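Local coordinates for protein alanine racemase 1 (Caldanaerobacter subterraneus subsp. tengcongensis MB4, PDB 4Y2W) that belongs to the alanine racemase family, in which an eight-stranded alpha/beta (TIM-type) barrel domain is joined to a C-terminal domain rich in beta strands, at residues 86-91 against 109-114; 69-74 against 100-105; 139-144 against 148-153. The protein carries 1 engineered substitution. All blocks are in the same frame, centred on the assembly; numbering follows the deposited sequence.

Overall arrangement
All three contacts lie on the outer part of the N-terminal barrel, partly buried, and none is pure core or pure surface. Contacts 1 and 2 meet at strand 103-106, which belongs to contact 2 and directly precedes helix 109-121 of contact 1: Thr-89 OG1 is 2.6 Å from Gln-104 OE1, probably hydrogen-bonded. Contacts 1 and 3 are joined through helix 109-121, where Lys-113 forms a salt bridge with Glu-153. Contacts 2 and 3 lie about 23 Å apart between centres and do not touch. Their chemistry differs with place: contact 2, where a helix covers the sheet, is apolar, whereas contacts 1 and 3, where loops meet helices, each rely on a tyrosine hydroxyl donating a hydrogen bond.

Contact 1. Residues 86-91 against 109-114; sequences FGYTPP and IKYAKE
The loop that leaves barrel strand 83-85 is held here by the first turns of helix 109-121, and Tyr-111 does most of the holding. Its CG stands opposite the backbone N (chi1 -175°), which sends the ring straight out from the helix to the loop. The hydroxyl at its end donates a hydrogen bond to Thr-89 O, with 2.7 Å between Tyr-111 OH and that oxygen. The phenol arrives in the carbonyl plane on a lone pair, the C=O...O angle being 126°. Tyr-88 lies across the same ring: its CE1 sits over one face, off toward the rim, 3.5 Å from Tyr-111 CE1. The two ring planes are inclined at 40°, an oblique aromatic contact. One tyrosine is thus used twice, by its hydroxyl and by a face. Farther along the helix, Glu-114 OE2 rests 3.5 Å from Pro-91 CG at the border of the contact. The Thr-89 hydroxyl turns instead to Gln-104 on the next strand, while Tyr-88 also packs on Val-255 of the second subunit. Such anchoring of the loop after one strand by the helix that follows the next strand belongs to the C-terminal rim of an alpha/beta barrel.

Contact 2. Residues 69-74 against 100-105; sequences EEALEL and HDLTQT
Segment 69-74 is a piece of helix 68-76, whereas segment 100-105 runs from the end of helix 94-99 through a short turn into strand 103-106. His-100 is the first residue to leave the helical conformation, and Asp-101, with a positive phi of 58°, turns the chain so that Leu-102 points toward helix 68-76. The backbones come nearest at Ala-71 and Leu-102, whose CA atoms are 7.2 Å apart.

Leu-102 carries the contact. Its CG lies opposite its own carbonyl carbon (chi1 -64°), and both methyls reach the helix: CD1 is 3.7 Å from Ala-71 CB, and CD2 is 4.0 Å from the same methyl, so Ala-71 sits against the fork of the leucine. CD1 also meets Leu-72 CD2 at 3.8 Å, the two leucine chains crossing at about a right angle. That Leu-72 methyl then reaches the imidazole, with His-100 ND1 3.8 Å from Leu-72 CD2, approaching the ring obliquely. No hydrogen bond joins the segments, and the contact is van der Waals throughout.

The neighbourhood extends it. Ala-71 and Leu-102 both touch strand 83-85, through Ile-85 and Ile-83, and Arg-75 of the same helix binds the carbonyls of His-100 and Asp-101. Elsewhere on the helix, Glu-70 and Glu-73 form salt bridges with Arg-369 and Arg-368 of the second subunit. Apolar packing of an outer helix against the sheet, here extended to the chain leading into strand 103-106, is typical of the alpha/beta barrel.

Contact 3. Residues 139-144 against 148-153; sequences IGYIDF and QKEILE
Tyr-141 and Glu-150 meet because both side chains swing their CG beside the backbone N, at chi1 -73° and -64°, and the glutamate then runs out extended from its helix. The phenol thereby comes up to the end of the carboxylate, and Tyr-141 OH donates to Glu-150 OE1 at 2.6 Å. The acceptor lies at the edge of the tyrosine ring, near its plane, and offers the anti lone pair, the one pointing away from the other oxygen. The carboxylate itself is turned 73° from the ring. Glu-150 CB also passes 3.4 Å from Tyr-141 OH.

Glu-150 OE1 has a second, weak bond from Ile-109 N, at the first turn of helix 109-121; this helix start would probably help to stabilise a negative charge on the carboxylate. The contact folds the loop after barrel strand 126-131 back on helix 144-155, which it leads into, as part of a beta-alpha connection of the alpha/beta barrel. The helix is opened by Asp-143 as N-cap, with OD1 accepting from Leu-146 N.

In the first turn the backbone bond from Gln-148 N to Phe-144 O measures 3.1 Å, and Gln-148 CG lies 3.5 Å from that same Phe-144 O. Farther on, Ile-151 CG1 approaches the Tyr-141 ring obliquely, 4.2 Å from its CE2. Tyr-141 and Ile-151 both touch Ile-130 of the strand, while Phe-144 and Gln-148 pack on Leu-190 of helix 177-195.

Contact 1. Residues 86-91 against 109-114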
loop_
_atom_site.group_PDB
_atom_site.type_symbol
_atom_site.label_atom_id
_atom_site.label_comp_id
_atom_site.label_asym_id
_atom_site.label_seq_id
_atom_site.Cartn_x
_atom_site.Cartn_y
_atom_site.Cartn_z
ATOM N N PHE A 86 -20.758 -0.876 -1.837
ATOM C CA PHE A 86 -20.870 -0.624 -3.276
ATOM C C PHE A 86 -20.613 -1.895 -4.073
ATOM O O PHE A 86 -21.287 -2.162 -5.070
ATOM C CB PHE A 86 -19.871 0.444 -3.734
ATOM C CG PHE A 86 -20.086 1.795 -3.114
ATOM C CD1 PHE A 86 -21.284 2.472 -3.289
ATOM C CD2 PHE A 86 -19.083 2.402 -2.371
ATOM C CE1 PHE A 86 -21.485 3.721 -2.722
ATOM C CE2 PHE A 86 -19.276 3.652 -1.803
ATOM C CZ PHE A 86 -20.480 4.312 -1.978
ATOM N N GLY A 87 -19.634 -2.675 -3.624
ATOM C CA GLY A 87 -19.176 -3.839 -4.364
ATOM C C GLY A 87 -20.062 -5.058 -4.221
ATOM O O GLY A 87 -21.106 -5.025 -3.566
ATOM N N TYR A 88 -19.618 -6.138 -4.849
ATOM C CA TYR A 88 -20.300 -7.419 -4.823
ATOM C C TYR A 88 -19.889 -8.185 -3.574
ATOM O O TYR A 88 -18.699 -8.390 -3.342
ATOM C CB TYR A 88 -19.907 -8.208 -6.073
ATOM C CG TYR A 88 -20.603 -9.536 -6.257
ATOM C CD1 TYR A 88 -21.976 -9.597 -6.451
ATOM C CD2 TYR A 88 -19.883 -10.727 -6.278
ATOM C CE1 TYR A 88 -22.621 -10.811 -6.637
ATOM C CE2 TYR A 88 -20.516 -11.946 -6.469
ATOM C CZ TYR A 88 -21.886 -11.983 -6.646
ATOM O OH TYR A 88 -22.533 -13.185 -6.836
ATOM N N THR A 89 -20.870 -8.584 -2.768
ATOM C CA THR A 89 -20.644 -9.494 -1.648
ATOM C C THR A 89 -20.988 -10.906 -2.128
ATOM O O THR A 89 -22.164 -11.206 -2.344
ATOM C CB THR A 89 -21.526 -9.130 -0.435
ATOM O OG1 THR A 89 -21.146 -7.843 0.069
ATOM C CG2 THR A 89 -21.390 -10.173 0.676
ATOM N N PRO A 90 -19.971 -11.777 -2.304
ATOM C CA PRO A 90 -20.206 -13.119 -2.857
ATOM C C PRO A 90 -21.271 -13.923 -2.105
ATOM O O PRO A 90 -21.457 -13.708 -0.908
ATOM C CB PRO A 90 -18.844 -13.805 -2.712
ATOM C CG PRO A 90 -17.855 -12.696 -2.669
ATOM C CD PRO A 90 -18.547 -11.554 -1.991
ATOM N N PRO A 91 -21.963 -14.848 -2.801
ATOM C CA PRO A 91 -22.980 -15.721 -2.189
ATOM C C PRO A 91 -22.506 -16.454 -0.931
ATOM O O PRO A 91 -23.283 -16.648 0.003
ATOM C CB PRO A 91 -23.293 -16.725 -3.301
ATOM C CG PRO A 91 -23.035 -15.970 -4.556
ATOM C CD PRO A 91 -21.874 -15.064 -4.257
ATOM N N ILE A 109 -31.709 -9.864 -10.522
ATOM C CA ILE A 109 -32.747 -10.540 -9.735
ATOM C C ILE A 109 -32.256 -11.819 -9.054
ATOM O O ILE A 109 -32.677 -12.129 -7.940
ATOM C CB ILE A 109 -34.004 -10.847 -10.600
ATOM C CG1 ILE A 109 -35.209 -11.211 -9.719
ATOM C CG2 ILE A 109 -33.736 -11.956 -11.614
ATOM C CD1 ILE A 109 -35.640 -10.110 -8.773
ATOM N N LYS A 110 -31.373 -12.560 -9.718
ATOM C CA LYS A 110 -30.882 -13.822 -9.173
ATOM C C LYS A 110 -30.152 -13.590 -7.856
ATOM O O LYS A 110 -30.296 -14.370 -6.916
ATOM C CB LYS A 110 -29.955 -14.519 -10.167
ATOM C CG LYS A 110 -29.607 -15.947 -9.780
ATOM C CD LYS A 110 -28.483 -16.502 -10.638
ATOM C CE LYS A 110 -28.118 -17.917 -10.216
ATOM N NZ LYS A 110 -26.823 -18.354 -10.808
ATOM N N TYR A 111 -29.375 -12.510 -7.801
ATOM C CA TYR A 111 -28.636 -12.131 -6.599
ATOM C C TYR A 111 -29.586 -11.687 -5.483
ATOM O O TYR A 111 -29.411 -12.064 -4.325
ATOM C CB TYR A 111 -27.624 -11.026 -6.936
ATOM C CG TYR A 111 -26.706 -10.618 -5.796
ATOM C CD1 TYR A 111 -25.869 -11.546 -5.179
ATOM C CD2 TYR A 111 -26.670 -9.303 -5.342
ATOM C CE1 TYR A 111 -25.030 -11.174 -4.141
ATOM C CE2 TYR A 111 -25.833 -8.923 -4.308
ATOM C CZ TYR A 111 -25.016 -9.861 -3.710
ATOM O OH TYR A 111 -24.187 -9.479 -2.680
ATOM N N ALA A 112 -30.596 -10.899 -5.842
ATOM C CA ALA A 112 -31.613 -10.453 -4.888
ATOM C C ALA A 112 -32.329 -11.627 -4.223
ATOM O O ALA A 112 -32.582 -11.597 -3.021
ATOM C CB ALA A 112 -32.622 -9.552 -5.580
ATOM N N LYS A 113 -32.656 -12.650 -5.011
ATOM C CA LYS A 113 -33.283 -13.874 -4.495
ATOM C C LYS A 113 -32.384 -14.585 -3.490
ATOM O O LYS A 113 -32.840 -14.978 -2.415
ATOM C CB LYS A 113 -33.615 -14.842 -5.638
ATOM C CG LYS A 113 -34.780 -14.421 -6.523
ATOM C CD LYS A 113 -35.049 -15.470 -7.596
ATOM C CE LYS A 113 -36.072 -14.999 -8.622
ATOM N NZ LYS A 113 -37.393 -14.676 -8.010
ATOM N N GLU A 114 -31.114 -14.754 -3.854
ATOM C CA GLU A 114 -30.120 -15.390 -2.981
ATOM C C GLU A 114 -29.938 -14.618 -1.677
ATOM O O GLU A 114 -29.740 -15.218 -0.618
ATOM C CB GLU A 114 -28.770 -15.520 -3.699
ATOM C CG GLU A 114 -28.754 -16.550 -4.822
ATOM C CD GLU A 114 -27.510 -16.461 -5.694
ATOM O OE1 GLU A 114 -27.554 -16.951 -6.843
ATOM O OE2 GLU A 114 -26.488 -15.903 -5.241
#

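Contact 2. Residues 69-74 against 100-105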
loop_
_atom_site.group_PDB
_atom_site.type_symbol
_atom_site.label_atom_id
_atom_site.label_comp_id
_atom_site.label_asym_id
_atom_site.label_seq_id
_atom_site.Cartn_x
_atom_site.Cartn_y
_atom_site.Cartn_z
ATOM N N GLU A 69 -15.514 -6.659 3.744
ATOM C CA GLU A 69 -14.612 -6.668 4.892
ATOM C C GLU A 69 -14.447 -5.257 5.454
ATOM O O GLU A 69 -14.278 -5.075 6.663
ATOM C CB GLU A 69 -13.251 -7.261 4.510
ATOM C CG GLU A 69 -13.286 -8.731 4.088
ATOM C CD GLU A 69 -13.679 -8.951 2.630
ATOM O OE1 GLU A 69 -13.984 -7.963 1.925
ATOM O OE2 GLU A 69 -13.692 -10.121 2.187
ATOM N N GLU A 70 -14.500 -4.263 4.571
ATOM C CA GLU A 70 -14.521 -2.863 4.996
ATOM C C GLU A 70 -15.779 -2.583 5.806
ATOM O O GLU A 70 -15.715 -1.951 6.858
ATOM C CB GLU A 70 -14.450 -1.917 3.794
ATOM C CG GLU A 70 -13.052 -1.749 3.218
ATOM C CD GLU A 70 -13.010 -0.774 2.053
ATOM O OE1 GLU A 70 -14.087 -0.435 1.522
ATOM O OE2 GLU A 70 -11.902 -0.338 1.671
ATOM N N ALA A 71 -16.917 -3.066 5.315
ATOM C CA ALA A 71 -18.192 -2.909 6.022
ATOM C C ALA A 71 -18.191 -3.639 7.363
ATOM O O ALA A 71 -18.641 -3.096 8.370
ATOM C CB ALA A 71 -19.344 -3.398 5.155
ATOM N N LEU A 72 -17.678 -4.864 7.366
ATOM C CA LEU A 72 -17.616 -5.666 8.587
ATOM C C LEU A 72 -16.626 -5.121 9.611
ATOM O O LEU A 72 -16.893 -5.175 10.809
ATOM C CB LEU A 72 -17.281 -7.120 8.257
ATOM C CG LEU A 72 -18.402 -7.883 7.544
ATOM C CD1 LEU A 72 -17.869 -9.180 6.947
ATOM C CD2 LEU A 72 -19.570 -8.153 8.484
ATOM N N GLU A 73 -15.490 -4.604 9.146
ATOM C CA GLU A 73 -14.493 -4.009 10.043
ATOM C C GLU A 73 -15.122 -2.919 10.906
ATOM O O GLU A 73 -14.842 -2.824 12.102
ATOM C CB GLU A 73 -13.322 -3.422 9.247
ATOM C CG GLU A 73 -12.244 -2.753 10.098
ATOM C CD GLU A 73 -11.212 -2.001 9.275
ATOM O OE1 GLU A 73 -11.483 -1.685 8.097
ATOM O OE2 GLU A 73 -10.125 -1.712 9.811
ATOM N N LEU A 74 -15.972 -2.102 10.291
ATOM C CA LEU A 74 -16.651 -1.022 11.000
ATOM C C LEU A 74 -17.628 -1.543 12.061
ATOM O O LEU A 74 -17.684 -1.005 13.168
ATOM C CB LEU A 74 -17.376 -0.109 10.008
ATOM C CG LEU A 74 -16.468 0.673 9.056
ATOM C CD1 LEU A 74 -17.281 1.319 7.943
ATOM C CD2 LEU A 74 -15.662 1.716 9.819
ATOM N N HIS A 100 -25.065 -8.662 10.486
ATOM C CA HIS A 100 -24.631 -7.374 11.024
ATOM C C HIS A 100 -25.336 -6.186 10.360
ATOM O O HIS A 100 -24.919 -5.037 10.521
ATOM C CB HIS A 100 -23.106 -7.257 10.925
ATOM C CG HIS A 100 -22.375 -8.232 11.797
ATOM N ND1 HIS A 100 -21.752 -9.356 11.301
ATOM C CD2 HIS A 100 -22.189 -8.260 13.139
ATOM C CE1 HIS A 100 -21.200 -10.028 12.295
ATOM N NE2 HIS A 100 -21.452 -9.384 13.422
ATOM N N ASP A 101 -26.408 -6.475 9.624
ATOM C CA ASP A 101 -27.314 -5.453 9.109
ATOM C C ASP A 101 -26.577 -4.438 8.233
ATOM O O ASP A 101 -26.477 -3.254 8.566
ATOM C CB ASP A 101 -28.047 -4.769 10.275
ATOM C CG ASP A 101 -29.200 -3.903 9.814
ATOM O OD1 ASP A 101 -29.835 -4.252 8.796
ATOM O OD2 ASP A 101 -29.474 -2.873 10.471
ATOM N N LEU A 102 -26.055 -4.923 7.112
ATOM C CA LEU A 102 -25.319 -4.090 6.171
ATOM C C LEU A 102 -26.103 -3.948 4.873
ATOM O O LEU A 102 -26.633 -4.925 4.345
ATOM C CB LEU A 102 -23.940 -4.697 5.889
ATOM C CG LEU A 102 -22.988 -4.777 7.088
ATOM C CD1 LEU A 102 -21.774 -5.624 6.751
ATOM C CD2 LEU A 102 -22.563 -3.391 7.544
ATOM N N THR A 103 -26.174 -2.722 4.367
ATOM C CA THR A 103 -26.865 -2.448 3.118
ATOM C C THR A 103 -26.011 -2.955 1.954
ATOM O O THR A 103 -24.796 -2.740 1.926
ATOM C CB THR A 103 -27.145 -0.941 2.956
ATOM O OG1 THR A 103 -27.654 -0.413 4.187
ATOM C CG2 THR A 103 -28.147 -0.687 1.844
ATOM N N GLN A 104 -26.656 -3.629 1.006
ATOM C CA GLN A 104 -25.972 -4.257 -0.120
ATOM C C GLN A 104 -26.435 -3.684 -1.458
ATOM O O GLN A 104 -27.611 -3.373 -1.645
ATOM C CB GLN A 104 -26.216 -5.771 -0.103
ATOM C CG GLN A 104 -25.516 -6.552 -1.213
ATOM C CD GLN A 104 -24.003 -6.440 -1.150
ATOM O OE1 GLN A 104 -23.405 -6.549 -0.077
ATOM N NE2 GLN A 104 -23.375 -6.224 -2.302
ATOM N N THR A 105 -25.494 -3.563 -2.387
ATOM C CA THR A 105 -25.790 -3.125 -3.741
ATOM C C THR A 105 -26.313 -4.299 -4.563
ATOM O O THR A 105 -25.768 -5.402 -4.494
ATOM C CB THR A 105 -24.534 -2.533 -4.403
ATOM O OG1 THR A 105 -24.133 -1.363 -3.681
ATOM C CG2 THR A 105 -24.806 -2.161 -5.850
#

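Contact 3. Residues 139-144 against 148-153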
loop_
_atom_site.group_PDB
_atom_site.type_symbol
_atom_site.label_atom_id
_atom_site.label_comp_id
_atom_site.label_asym_id
_atom_site.label_seq_id
_atom_site.Cartn_x
_atom_site.Cartn_y
_atom_site.Cartn_z
ATOM N N ILE A 139 -20.804 -0.689 -13.120
ATOM C CA ILE A 139 -21.805 -1.645 -12.631
ATOM C C ILE A 139 -23.197 -1.023 -12.620
ATOM O O ILE A 139 -23.341 0.202 -12.632
ATOM C CB ILE A 139 -21.486 -2.209 -11.219
ATOM C CG1 ILE A 139 -21.328 -1.091 -10.186
ATOM C CG2 ILE A 139 -20.240 -3.076 -11.254
ATOM C CD1 ILE A 139 -21.593 -1.547 -8.764
ATOM N N GLY A 140 -24.211 -1.886 -12.589
ATOM C CA GLY A 140 -25.606 -1.467 -12.565
ATOM C C GLY A 140 -26.340 -1.895 -13.816
ATOM O O GLY A 140 -25.729 -2.366 -14.778
ATOM N N TYR A 141 -27.660 -1.731 -13.801
ATOM C CA TYR A 141 -28.486 -2.039 -14.966
ATOM C C TYR A 141 -28.171 -1.104 -16.125
ATOM O O TYR A 141 -28.005 0.102 -15.927
ATOM C CB TYR A 141 -29.970 -1.896 -14.628
ATOM C CG TYR A 141 -30.521 -2.985 -13.750
ATOM C CD1 TYR A 141 -30.751 -4.260 -14.258
ATOM C CD2 TYR A 141 -30.837 -2.738 -12.416
ATOM C CE1 TYR A 141 -31.268 -5.263 -13.460
ATOM C CE2 TYR A 141 -31.356 -3.733 -11.607
ATOM C CZ TYR A 141 -31.571 -4.993 -12.131
ATOM O OH TYR A 141 -32.087 -5.982 -11.325
ATOM N N ILE A 142 -28.094 -1.667 -17.327
ATOM C CA ILE A 142 -28.011 -0.870 -18.556
ATOM C C ILE A 142 -29.306 -0.962 -19.373
ATOM O O ILE A 142 -29.701 0.016 -20.010
ATOM C CB ILE A 142 -26.783 -1.233 -19.430
ATOM C CG1 ILE A 142 -26.720 -2.737 -19.730
ATOM C CG2 ILE A 142 -25.503 -0.775 -18.745
ATOM C CD1 ILE A 142 -25.763 -3.093 -20.848
ATOM N N ASP A 143 -29.954 -2.129 -19.353
ATOM C CA ASP A 143 -31.276 -2.307 -19.949
ATOM C C ASP A 143 -32.310 -1.804 -18.943
ATOM O O ASP A 143 -32.631 -2.493 -17.974
ATOM C CB ASP A 143 -31.502 -3.787 -20.291
ATOM C CG ASP A 143 -32.840 -4.049 -20.976
ATOM O OD1 ASP A 143 -33.714 -3.158 -20.996
ATOM O OD2 ASP A 143 -33.021 -5.172 -21.489
ATOM N N PHE A 144 -32.819 -0.596 -19.174
ATOM C CA PHE A 144 -33.755 0.058 -18.247
ATOM C C PHE A 144 -35.114 -0.639 -18.229
ATOM O O PHE A 144 -35.836 -0.588 -17.231
ATOM C CB PHE A 144 -33.934 1.535 -18.621
ATOM C CG PHE A 144 -32.801 2.426 -18.172
ATOM C CD1 PHE A 144 -31.487 1.963 -18.118
ATOM C CD2 PHE A 144 -33.049 3.747 -17.823
ATOM C CE1 PHE A 144 -30.455 2.792 -17.711
ATOM C CE2 PHE A 144 -32.019 4.581 -17.415
ATOM C CZ PHE A 144 -30.721 4.103 -17.360
ATOM N N GLN A 148 -36.736 -2.128 -14.664
ATOM C CA GLN A 148 -38.069 -1.892 -14.098
ATOM C C GLN A 148 -38.730 -3.187 -13.649
ATOM O O GLN A 148 -39.286 -3.253 -12.555
ATOM C CB GLN A 148 -38.983 -1.195 -15.107
ATOM C CG GLN A 148 -38.635 0.261 -15.362
ATOM C CD GLN A 148 -39.637 0.955 -16.266
ATOM O OE1 GLN A 148 -39.261 1.618 -17.236
ATOM N NE2 GLN A 148 -40.921 0.810 -15.950
ATOM N N LYS A 149 -38.665 -4.208 -14.497
ATOM C CA LYS A 149 -39.285 -5.497 -14.196
ATOM C C LYS A 149 -38.708 -6.107 -12.916
ATOM O O LYS A 149 -39.453 -6.436 -11.986
ATOM C CB LYS A 149 -39.105 -6.468 -15.369
ATOM C CG LYS A 149 -39.914 -7.748 -15.238
ATOM C CD LYS A 149 -39.503 -8.787 -16.268
ATOM C CE LYS A 149 -40.268 -10.086 -16.055
ATOM N NZ LYS A 149 -39.948 -11.110 -17.086
ATOM N N GLU A 150 -37.384 -6.236 -12.873
ATOM C CA GLU A 150 -36.701 -6.879 -11.748
ATOM C C GLU A 150 -36.797 -6.063 -10.462
ATOM O O GLU A 150 -36.958 -6.625 -9.382
ATOM C CB GLU A 150 -35.236 -7.151 -12.091
ATOM C CG GLU A 150 -35.059 -8.131 -13.242
ATOM C CD GLU A 150 -33.625 -8.591 -13.423
ATOM O OE1 GLU A 150 -32.713 -7.949 -12.870
ATOM O OE2 GLU A 150 -33.413 -9.604 -14.119
ATOM N N ILE A 151 -36.707 -4.743 -10.584
ATOM C CA ILE A 151 -36.840 -3.853 -9.432
ATOM C C ILE A 151 -38.241 -3.942 -8.826
ATOM O O ILE A 151 -38.394 -3.876 -7.607
ATOM C CB ILE A 151 -36.499 -2.392 -9.808
ATOM C CG1 ILE A 151 -34.994 -2.262 -10.063
ATOM C CG2 ILE A 151 -36.907 -1.426 -8.702
ATOM C CD1 ILE A 151 -34.594 -1.001 -10.795
ATOM N N LEU A 152 -39.258 -4.100 -9.674
ATOM C CA LEU A 152 -40.643 -4.215 -9.200
ATOM C C LEU A 152 -40.894 -5.534 -8.468
ATOM O O LEU A 152 -41.701 -5.585 -7.541
ATOM C CB LEU A 152 -41.642 -4.039 -10.354
ATOM C CG LEU A 152 -41.883 -2.586 -10.797
ATOM C CD1 LEU A 152 -42.500 -2.527 -12.189
ATOM C CD2 LEU A 152 -42.756 -1.846 -9.793
ATOM N N GLU A 153 -40.205 -6.594 -8.881
ATOM C CA GLU A 153 -40.292 -7.873 -8.181
ATOM C C GLU A 153 -39.662 -7.755 -6.796
ATOM O O GLU A 153 -40.248 -8.192 -5.800
ATOM C CB GLU A 153 -39.614 -8.982 -8.988
ATOM C CG GLU A 153 -40.016 -10.384 -8.554
ATOM C CD GLU A 153 -39.479 -11.478 -9.466
ATOM O OE1 GLU A 153 -39.425 -12.643 -9.014
ATOM O OE2 GLU A 153 -39.113 -11.184 -10.628
#